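Local coordinates for protein folylpolyglutamate synthase/dihydrofolate synthase (Thermotoga maritima, PDB 1O5Z) that probably adds glutamate to dihydropteroate and to tetrahydrofolylpolyglutamates, using ATP and magnesium, at residues D403-I408 against R428-T433; V373-S378 against K382-L387; I319-H324 against E330-S335; K246-R251 against F308-K313. All coordinates share one frame; numbering follows the deposited sequence.

Contact 1 (D403-I408 against R428-T433); sequences DPLEAI and REFLTT
An apolar helix-to-helix contact joins L405 and I408, on the short helix 404-409, to F430 and L431, near the end of helix 421-433. No hydrogen bond crosses it, and the evidence for packing lies in two separate side-chain pairs. L405 and F430 cross at about a right angle: CD1 of L405 sits 4.0 Å from the centroid of the F430 ring and only 13° off the ring normal, a CH-pi contact over one face, while L405 CD2 rests 3.8 Å from F430 CB. The phenyl ring is placed for this by a CG anti to the backbone N (chi1 -163°). Both helices belong to the C-terminal, glutamate-ligase part of the chain, as in the Mur ligases, where Y318 of strand 316-320 lies against I408 and L431. These two residues meet tip to tip, I408 CD1 lying 3.7 Å from L431 CD2. An alanine in place of L405 lacks both methyls, which would probably uncover that face of F430 and let the ring turn more easily. The first turn of helix 404-409 is held by D403 at its N-cap: L405 N donates to D403 OD1 at 3.1 Å, reaching the oxygen from well above the carboxylate plane. At the other helix's end, T433 OG1 and T433 N approach E429 O from opposite faces of its carbonyl plane.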
# COMPACT_ATOMS: atom_id res chain seq x y z
N ASP A 403 6.18 26.42 1.10
CA ASP A 403 5.97 25.53 2.22
C ASP A 403 4.61 24.89 2.10
O ASP A 403 3.60 25.60 2.18
CB ASP A 403 6.00 26.30 3.53
CG ASP A 403 5.66 25.45 4.75
OD1 ASP A 403 5.62 24.20 4.68
OD2 ASP A 403 5.41 25.97 5.86
N PRO A 404 4.57 23.57 1.92
CA PRO A 404 3.28 22.90 1.68
C PRO A 404 2.31 22.95 2.86
O PRO A 404 1.14 22.74 2.68
CB PRO A 404 3.69 21.45 1.35
CG PRO A 404 5.03 21.26 1.89
CD PRO A 404 5.70 22.61 1.84
N LEU A 405 2.81 23.18 4.07
CA LEU A 405 1.97 23.26 5.26
C LEU A 405 1.30 24.63 5.32
O LEU A 405 0.15 24.74 5.83
CB LEU A 405 2.79 23.05 6.55
CG LEU A 405 3.65 21.78 6.56
CD1 LEU A 405 4.46 21.72 7.86
CD2 LEU A 405 2.85 20.57 6.33
N GLU A 406 2.01 25.65 4.82
CA GLU A 406 1.42 26.97 4.67
C GLU A 406 0.39 26.89 3.60
O GLU A 406 -0.67 27.46 3.75
CB GLU A 406 2.45 28.00 4.29
CG GLU A 406 1.92 29.42 4.23
CD GLU A 406 3.01 30.46 3.97
OE1 GLU A 406 4.23 30.12 3.98
OE2 GLU A 406 2.64 31.63 3.80
N ALA A 407 0.73 26.21 2.50
CA ALA A 407 -0.22 25.99 1.41
C ALA A 407 -1.51 25.39 1.91
O ALA A 407 -2.57 25.89 1.57
CB ALA A 407 0.37 25.13 0.33
N ILE A 408 -1.48 24.32 2.69
CA ILE A 408 -2.74 23.74 3.17
C ILE A 408 -3.40 24.59 4.21
O ILE A 408 -4.61 24.63 4.28
CB ILE A 408 -2.59 22.29 3.67
CG1 ILE A 408 -1.53 22.17 4.78
CG2 ILE A 408 -2.23 21.37 2.49
CD1 ILE A 408 -1.85 21.12 5.80
N ARG A 428 0.21 14.64 5.42
CA ARG A 428 -0.57 13.75 6.22
C ARG A 428 0.02 13.68 7.59
O ARG A 428 -0.71 13.64 8.58
CB ARG A 428 -0.57 12.36 5.62
CG ARG A 428 -1.64 11.48 6.18
CD ARG A 428 -1.49 10.04 5.86
NE ARG A 428 -2.72 9.37 6.26
CZ ARG A 428 -2.97 9.01 7.48
NH1 ARG A 428 -2.04 9.15 8.39
NH2 ARG A 428 -4.11 8.43 7.80
N GLU A 429 1.33 13.62 7.67
CA GLU A 429 1.90 13.47 8.99
C GLU A 429 1.57 14.71 9.84
O GLU A 429 1.24 14.61 11.01
CB GLU A 429 3.40 13.24 8.97
CG GLU A 429 3.88 12.74 10.34
CD GLU A 429 5.35 12.49 10.43
OE1 GLU A 429 5.98 12.54 9.40
OE2 GLU A 429 5.87 12.26 11.57
N PHE A 430 1.65 15.87 9.24
CA PHE A 430 1.46 17.06 10.00
C PHE A 430 0.03 17.23 10.39
O PHE A 430 -0.27 17.65 11.49
CB PHE A 430 1.94 18.27 9.25
CG PHE A 430 2.13 19.44 10.14
CD1 PHE A 430 3.26 19.53 10.94
CD2 PHE A 430 1.17 20.44 10.22
CE1 PHE A 430 3.43 20.60 11.78
CE2 PHE A 430 1.33 21.52 11.07
CZ PHE A 430 2.45 21.60 11.85
N LEU A 431 -0.85 16.87 9.48
CA LEU A 431 -2.27 16.96 9.72
C LEU A 431 -2.73 16.03 10.83
O LEU A 431 -3.63 16.36 11.62
CB LEU A 431 -3.01 16.59 8.43
CG LEU A 431 -3.19 17.69 7.37
CD1 LEU A 431 -3.89 17.13 6.16
CD2 LEU A 431 -3.92 18.91 7.94
N THR A 432 -2.14 14.85 10.88
CA THR A 432 -2.56 13.85 11.83
C THR A 432 -1.74 13.91 13.10
O THR A 432 -2.22 13.49 14.13
CB THR A 432 -2.48 12.47 11.20
OG1 THR A 432 -1.20 12.28 10.60
CG2 THR A 432 -3.47 12.37 10.02
N THR A 433 -0.54 14.47 13.07
CA THR A 433 0.26 14.53 14.30
C THR A 433 0.66 15.92 14.75
O THR A 433 1.13 16.10 15.85
CB THR A 433 1.56 13.68 14.20
OG1 THR A 433 2.47 14.24 13.22
CG2 THR A 433 1.24 12.24 13.73

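Contact 2 (V373-S378 against K382-L387); sequences VTRVPS and KDMNSL. With SO4 (sulfate ion), chain E.
The R375 guanidinium turns an in-plane edge to the sulfur of a bound sulfate, while M384 CB approaches it obliquely, 3.3 Å from R375 NH1. The bonds from R375 to the anion are long and weak, from NH1 to O1 and O2 and from NH2 to O1. A bend at chi3 (69°) turns the end of the arginine toward the helix start. There the sulfate is gripped more firmly: M384 N donates to O1 at 2.6 Å with an angle of 169°, and N385 ND2 donates to O2 at 3.1 Å, while D383 N, at the N-cap, adds a weak bond to O3. This is an anion site at a helix N-terminus, where the helix dipole would probably add to the attraction; the sulfate itself probably came from the crystallisation liquor. Behind it, packing takes over. M384, with CG anti to its backbone N and a bend at chi2, lays CE against the T374 carbonyl group, 3.6 Å from T374 C, and 4.0 Å from V373 CG1. V373 and L387 run alongside each other, pointing opposite ways, V373 CG1 meeting L387 CD2 at 3.5 Å. The end of strand 370-373 and the loop after it thus pack on the first turn of helix 384-394, with V388 and A391 of that helix also covering V373, L361 of helix 357-361 touching L387, and L423 of helix 421-433 lying against T374.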
# COMPACT_ATOMS: atom_id res chain seq x y z
N VAL A 373 0.80 25.73 -6.27
CA VAL A 373 1.95 24.90 -6.52
C VAL A 373 2.82 25.10 -5.29
O VAL A 373 3.00 26.22 -4.81
CB VAL A 373 2.73 25.35 -7.78
CG1 VAL A 373 3.89 24.42 -8.05
CG2 VAL A 373 1.79 25.41 -9.00
N THR A 374 3.39 24.01 -4.81
CA THR A 374 4.21 24.04 -3.61
C THR A 374 5.45 23.23 -3.83
O THR A 374 5.55 22.53 -4.84
CB THR A 374 3.38 23.50 -2.44
OG1 THR A 374 4.05 23.83 -1.24
CG2 THR A 374 3.26 21.98 -2.44
N ARG A 375 6.44 23.35 -2.96
CA ARG A 375 7.65 22.52 -3.11
C ARG A 375 7.54 21.17 -2.41
O ARG A 375 7.33 21.12 -1.23
CB ARG A 375 8.86 23.19 -2.49
CG ARG A 375 9.23 24.43 -3.10
CD ARG A 375 10.49 24.92 -2.55
NE ARG A 375 11.59 24.07 -2.97
CZ ARG A 375 12.39 24.34 -3.99
NH1 ARG A 375 12.22 25.44 -4.71
NH2 ARG A 375 13.36 23.50 -4.30
N VAL A 376 7.76 20.07 -3.13
CA VAL A 376 7.95 18.78 -2.49
C VAL A 376 9.08 18.85 -1.45
O VAL A 376 10.20 19.29 -1.74
CB VAL A 376 8.26 17.68 -3.49
CG1 VAL A 376 8.46 16.36 -2.76
CG2 VAL A 376 7.14 17.56 -4.53
N PRO A 377 8.76 18.45 -0.22
CA PRO A 377 9.68 18.50 0.90
C PRO A 377 10.61 17.27 0.85
O PRO A 377 10.27 16.11 1.35
CB PRO A 377 8.74 18.46 2.11
CG PRO A 377 7.63 17.63 1.67
CD PRO A 377 7.43 17.94 0.20
N SER A 378 11.74 17.50 0.18
CA SER A 378 12.67 16.45 -0.17
C SER A 378 13.83 17.13 -0.85
O SER A 378 13.62 18.02 -1.68
CB SER A 378 12.05 15.44 -1.13
OG SER A 378 13.02 14.52 -1.57
N LYS A 382 13.86 19.42 -7.41
CA LYS A 382 14.49 20.47 -8.25
C LYS A 382 13.51 21.04 -9.27
O LYS A 382 12.47 20.45 -9.56
CB LYS A 382 15.83 20.01 -8.91
CG LYS A 382 15.77 19.10 -10.12
CD LYS A 382 17.18 18.82 -10.68
CE LYS A 382 17.19 18.39 -12.17
NZ LYS A 382 18.55 18.47 -12.84
N ASP A 383 13.85 22.24 -9.76
CA ASP A 383 13.10 22.97 -10.79
C ASP A 383 11.71 23.42 -10.43
O ASP A 383 10.78 23.34 -11.25
CB ASP A 383 12.99 22.17 -12.09
CG ASP A 383 14.13 22.38 -12.96
OD1 ASP A 383 14.52 21.41 -13.65
OD2 ASP A 383 14.70 23.49 -13.03
N MET A 384 11.57 23.93 -9.22
CA MET A 384 10.34 24.57 -8.84
C MET A 384 9.94 25.57 -9.92
O MET A 384 8.78 25.75 -10.27
CB MET A 384 10.55 25.27 -7.52
CG MET A 384 9.35 25.95 -7.01
SD MET A 384 7.99 24.76 -6.81
CE MET A 384 6.89 25.79 -5.83
N ASN A 385 10.95 26.20 -10.48
CA ASN A 385 10.76 27.27 -11.43
C ASN A 385 9.93 26.85 -12.65
O ASN A 385 8.96 27.51 -13.01
CB ASN A 385 12.14 27.81 -11.88
CG ASN A 385 13.30 27.33 -10.97
OD1 ASN A 385 14.37 26.95 -11.47
ND2 ASN A 385 13.08 27.33 -9.64
N SER A 386 10.33 25.74 -13.28
CA SER A 386 9.66 25.30 -14.50
C SER A 386 8.36 24.60 -14.17
O SER A 386 7.45 24.62 -14.99
CB SER A 386 10.58 24.44 -15.40
OG SER A 386 11.07 23.32 -14.68
N LEU A 387 8.26 24.01 -12.98
CA LEU A 387 6.98 23.47 -12.50
C LEU A 387 5.90 24.51 -12.49
O LEU A 387 4.78 24.29 -12.97
CB LEU A 387 7.11 22.90 -11.08
CG LEU A 387 5.81 22.36 -10.44
CD1 LEU A 387 5.08 21.32 -11.32
CD2 LEU A 387 6.02 21.77 -9.03
S SO4 E . 14.84 24.80 -7.63
O1 SO4 E . 13.55 24.11 -7.52
O2 SO4 E . 14.55 26.18 -7.20
O3 SO4 E . 15.18 24.88 -9.06
O4 SO4 E . 15.84 24.01 -6.88

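Contact 3 (I319-H324 against E330-S335); sequences ILDGAH and ESLVRS
Van der Waals contact, with no hydrogen bond across, joins D321, in the segment that continues from strand 316-320, to L332 of helix 326-339. L332 CD1 lies 3.6 Å from D321 CB and equally 3.6 Å from D321 OD1, the two side chains lying flank to flank with their ends directed oppositely. For the leucine, a CG opposite the backbone N (chi1 174°) carries CD1 out to the aspartate; the same methyl makes an apolar contact with I319 CG2 at 4.3 Å. V416 and T418 of strand 414-418 also touch L332, so the helix is seated on the sheet of the glutamate ligase domain.

Hydrogen bonding stays within 319-324. D321 OD2 accepts from A323 N at 2.8 Å and 153°, using its anti lone pair, which makes an Asx turn. One residue further, H324 ND1 donates to G322 O at 2.9 Å. A leucine replacing D321 has no oxygen for A323 N, and is likely to leave that amide without its turn-forming acceptor. The aspartate side chain therefore does two unlike jobs: OD2 is spent on the A323 amide and fixes the turn at D321-A323, while OD1, with CB, lies against the L332 methyl.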
# COMPACT_ATOMS: atom_id res chain seq x y z
N ILE A 319 -8.20 15.89 0.56
CA ILE A 319 -8.13 14.71 -0.27
C ILE A 319 -6.64 14.47 -0.48
O ILE A 319 -5.99 15.19 -1.21
CB ILE A 319 -8.89 14.91 -1.59
CG1 ILE A 319 -10.36 15.25 -1.31
CG2 ILE A 319 -8.84 13.62 -2.43
CD1 ILE A 319 -10.73 16.73 -1.17
N LEU A 320 -6.12 13.46 0.21
CA LEU A 320 -4.71 13.13 0.16
C LEU A 320 -4.60 12.02 -0.86
O LEU A 320 -5.11 10.92 -0.65
CB LEU A 320 -4.20 12.66 1.53
CG LEU A 320 -4.47 13.65 2.69
CD1 LEU A 320 -4.14 13.06 4.06
CD2 LEU A 320 -3.76 14.95 2.47
N ASP A 321 -3.94 12.31 -1.97
CA ASP A 321 -3.70 11.30 -2.94
C ASP A 321 -2.33 11.45 -3.52
O ASP A 321 -2.01 12.49 -4.10
CB ASP A 321 -4.75 11.38 -4.04
CG ASP A 321 -4.74 10.15 -4.93
OD1 ASP A 321 -5.73 9.38 -4.86
OD2 ASP A 321 -3.80 9.88 -5.73
N GLY A 322 -1.55 10.39 -3.42
CA GLY A 322 -0.19 10.40 -3.87
C GLY A 322 0.03 10.32 -5.37
O GLY A 322 1.18 10.17 -5.77
N ALA A 323 -1.05 10.34 -6.19
CA ALA A 323 -0.96 10.37 -7.65
C ALA A 323 0.27 11.17 -8.06
O ALA A 323 0.47 12.27 -7.53
CB ALA A 323 -2.22 11.02 -8.24
N HIS A 324 1.10 10.58 -8.92
CA HIS A 324 2.32 11.23 -9.45
C HIS A 324 2.59 10.77 -10.90
O HIS A 324 3.71 10.92 -11.40
CB HIS A 324 3.53 10.92 -8.56
CG HIS A 324 3.76 9.46 -8.36
ND1 HIS A 324 3.27 8.78 -7.27
CD2 HIS A 324 4.33 8.53 -9.16
CE1 HIS A 324 3.57 7.50 -7.38
NE2 HIS A 324 4.21 7.32 -8.52
N GLU A 330 -5.33 11.11 -13.48
CA GLU A 330 -6.59 10.86 -14.16
C GLU A 330 -7.55 10.07 -13.27
O GLU A 330 -8.73 10.36 -13.23
CB GLU A 330 -6.30 10.11 -15.46
CG GLU A 330 -7.48 9.93 -16.42
CD GLU A 330 -7.63 11.11 -17.37
OE1 GLU A 330 -7.90 12.24 -16.85
OE2 GLU A 330 -7.46 10.90 -18.60
N SER A 331 -7.05 9.06 -12.56
CA SER A 331 -7.87 8.32 -11.58
C SER A 331 -8.35 9.18 -10.43
O SER A 331 -9.45 9.00 -9.92
CB SER A 331 -7.08 7.19 -10.94
OG SER A 331 -6.83 6.21 -11.89
N LEU A 332 -7.48 10.07 -9.98
CA LEU A 332 -7.83 10.95 -8.91
C LEU A 332 -9.05 11.75 -9.33
O LEU A 332 -10.00 11.84 -8.59
CB LEU A 332 -6.66 11.88 -8.56
CG LEU A 332 -7.01 12.94 -7.52
CD1 LEU A 332 -7.50 12.21 -6.26
CD2 LEU A 332 -5.85 13.83 -7.21
N VAL A 333 -9.01 12.30 -10.53
CA VAL A 333 -10.02 13.21 -11.00
C VAL A 333 -11.35 12.52 -11.15
O VAL A 333 -12.39 13.11 -10.91
CB VAL A 333 -9.61 13.80 -12.37
CG1 VAL A 333 -10.80 14.46 -13.07
CG2 VAL A 333 -8.43 14.76 -12.23
N ARG A 334 -11.30 11.27 -11.60
CA ARG A 334 -12.47 10.39 -11.67
C ARG A 334 -13.08 10.22 -10.30
O ARG A 334 -14.28 10.35 -10.11
CB ARG A 334 -12.06 9.01 -12.16
CG ARG A 334 -11.56 9.00 -13.56
CD ARG A 334 -11.82 7.71 -14.32
NE ARG A 334 -11.72 7.97 -15.75
CZ ARG A 334 -10.60 7.92 -16.47
NH1 ARG A 334 -9.45 7.57 -15.89
NH2 ARG A 334 -10.62 8.20 -17.78
N SER A 335 -12.25 9.90 -9.34
CA SER A 335 -12.68 9.77 -7.96
C SER A 335 -13.26 11.08 -7.38
O SER A 335 -14.30 11.06 -6.74
CB SER A 335 -11.51 9.25 -7.12
OG SER A 335 -11.37 7.86 -7.42

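Contact 4 (K246-R251 against F308-K313); sequences KLHENR and FEILEK
I310 is the buried centre of this contact, and L247 and H248 close on it from a turn. The tighter apolar pairing is with L247, whose side chain crosses that of I310 at about a right angle: L247 CD2 stands 3.7 Å from I310 CD1, and L247 CD1 is 4.1 Å from I310 CG2. I310 CD1 also lies 3.7 Å above one face of the F308 ring, displaced toward its rim, so this methyl touches both the leucine and the phenyl ring. H248 approaches at a slant, with CE1 3.8 Å from I310 CG2; I310 O lies at the edge of the H248 ring, near its plane, 3.7 Å from CE1. The turn that presents both residues is a type II beta turn from K246 to E249, closed by E249 N donating to K246 O at 2.8 Å. It leads into strand 250-255 and belongs to the Mur ligase middle domain, whereas strand 309-313 belongs to the glutamate ligase domain, so the pairing is an interdomain one. Further in, N250 OD1 accepts from K246 N and from Y339 OH of helix 326-339. The solvent side is looser and polar, formed by exposed K246 with partly exposed E249 and R251. There K246 NZ and R251 NH2 both pair with E249, K246 NZ lying 3.3 Å from E249 OE2, in a salt-bridge network away from strand 309-313.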
# COMPACT_ATOMS: atom_id res chain seq x y z
N LYS A 246 -20.68 7.00 -0.77
CA LYS A 246 -20.94 8.16 0.03
C LYS A 246 -19.71 8.26 0.87
O LYS A 246 -19.29 7.27 1.42
CB LYS A 246 -22.14 7.88 0.93
CG LYS A 246 -22.95 9.12 1.30
CD LYS A 246 -22.84 9.49 2.78
CE LYS A 246 -24.12 9.17 3.53
NZ LYS A 246 -23.88 9.27 4.99
N LEU A 247 -19.15 9.46 0.97
CA LEU A 247 -17.91 9.66 1.69
C LEU A 247 -17.94 8.94 3.03
O LEU A 247 -18.89 9.13 3.79
CB LEU A 247 -17.65 11.15 1.95
CG LEU A 247 -16.71 11.98 1.08
CD1 LEU A 247 -16.24 13.14 1.93
CD2 LEU A 247 -15.50 11.25 0.53
N HIS A 248 -16.92 8.13 3.30
CA HIS A 248 -16.77 7.33 4.55
C HIS A 248 -17.90 6.33 4.84
O HIS A 248 -18.01 5.81 5.94
CB HIS A 248 -16.58 8.22 5.79
CG HIS A 248 -15.87 9.51 5.52
ND1 HIS A 248 -14.53 9.56 5.17
CD2 HIS A 248 -16.31 10.79 5.53
CE1 HIS A 248 -14.18 10.81 4.97
NE2 HIS A 248 -15.24 11.58 5.19
N GLU A 249 -18.73 6.04 3.87
CA GLU A 249 -19.90 5.23 4.13
C GLU A 249 -20.33 4.61 2.82
O GLU A 249 -21.42 4.84 2.35
CB GLU A 249 -20.98 6.08 4.76
CG GLU A 249 -22.20 5.31 5.26
CD GLU A 249 -23.14 6.18 6.10
OE1 GLU A 249 -24.39 6.09 5.94
OE2 GLU A 249 -22.62 6.98 6.93
N ASN A 250 -19.44 3.79 2.25
CA ASN A 250 -19.64 3.20 0.94
C ASN A 250 -20.17 1.80 1.08
O ASN A 250 -19.53 0.92 1.61
CB ASN A 250 -18.34 3.20 0.16
CG ASN A 250 -17.77 4.60 -0.02
OD1 ASN A 250 -18.26 5.36 -0.87
ND2 ASN A 250 -16.79 4.97 0.82
N ARG A 251 -21.36 1.62 0.55
CA ARG A 251 -22.19 0.51 0.92
C ARG A 251 -22.30 -0.47 -0.26
O ARG A 251 -22.48 -0.07 -1.41
CB ARG A 251 -23.52 1.09 1.39
CG ARG A 251 -24.49 0.17 2.04
CD ARG A 251 -25.66 0.94 2.73
NE ARG A 251 -25.23 2.08 3.57
CZ ARG A 251 -24.90 2.04 4.88
NH1 ARG A 251 -24.93 0.91 5.61
NH2 ARG A 251 -24.52 3.17 5.48
N PHE A 308 -6.40 8.14 -2.09
CA PHE A 308 -7.73 8.79 -2.13
C PHE A 308 -8.31 8.73 -0.78
O PHE A 308 -9.42 8.24 -0.56
CB PHE A 308 -8.70 8.22 -3.17
CG PHE A 308 -9.86 9.15 -3.45
CD1 PHE A 308 -9.65 10.38 -4.04
CD2 PHE A 308 -11.16 8.82 -3.07
CE1 PHE A 308 -10.69 11.23 -4.29
CE2 PHE A 308 -12.19 9.69 -3.32
CZ PHE A 308 -11.94 10.92 -3.91
N GLU A 309 -7.48 9.26 0.11
CA GLU A 309 -7.73 9.33 1.51
C GLU A 309 -8.31 10.68 1.78
O GLU A 309 -7.68 11.68 1.45
CB GLU A 309 -6.42 9.22 2.29
CG GLU A 309 -6.64 8.57 3.60
CD GLU A 309 -5.49 8.73 4.53
OE1 GLU A 309 -4.36 8.96 4.04
OE2 GLU A 309 -5.74 8.64 5.74
N ILE A 310 -9.48 10.72 2.38
CA ILE A 310 -10.07 11.98 2.78
C ILE A 310 -10.01 12.07 4.29
O ILE A 310 -10.52 11.20 4.96
CB ILE A 310 -11.56 12.07 2.30
CG1 ILE A 310 -11.63 12.17 0.78
CG2 ILE A 310 -12.25 13.29 2.92
CD1 ILE A 310 -11.83 10.92 0.16
N LEU A 311 -9.41 13.15 4.79
CA LEU A 311 -9.29 13.42 6.20
C LEU A 311 -9.98 14.73 6.50
O LEU A 311 -9.58 15.75 5.98
CB LEU A 311 -7.81 13.60 6.58
CG LEU A 311 -6.99 12.51 7.25
CD1 LEU A 311 -5.65 13.13 7.67
CD2 LEU A 311 -7.69 11.88 8.45
N GLU A 312 -11.00 14.71 7.35
CA GLU A 312 -11.58 15.93 7.88
C GLU A 312 -10.73 16.33 9.06
O GLU A 312 -10.57 15.58 10.02
CB GLU A 312 -13.02 15.74 8.37
CG GLU A 312 -14.06 16.29 7.41
CD GLU A 312 -15.13 17.16 8.09
OE1 GLU A 312 -15.41 16.95 9.30
OE2 GLU A 312 -15.70 18.06 7.39
N LYS A 313 -10.18 17.54 8.99
CA LYS A 313 -9.35 18.07 10.06
C LYS A 313 -9.91 19.45 10.31
O LYS A 313 -9.95 20.29 9.41
CB LYS A 313 -7.88 18.10 9.61
CG LYS A 313 -6.92 18.74 10.58
CD LYS A 313 -6.15 17.74 11.41
CE LYS A 313 -6.82 17.36 12.71
NZ LYS A 313 -5.80 16.97 13.76

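How the contacts relate
Contacts 1, 2 and 3 lie in the glutamate-ligase part of the chain, and contact 4 connects it to the middle domain. Contacts 3 and 4 are about 14 Å apart between centres and share a sheet: L320 N lies 2.7 Å from E309 O, a probable hydrogen bond between neighbouring strands. Contact 1 reaches contact 4 through a salt bridge, R428 NH2 to E309 OE2 at 2.6 Å, and contact 3 where R428 CG packs 3.6 Å from L320 CD1. It also meets contact 2, P404 CA lying 3.2 Å from T374 OG1. The bound ligand here, a sulfate probably from crystallisation, belongs to contact 2, whose centre is about 29 Å from that of contact 4.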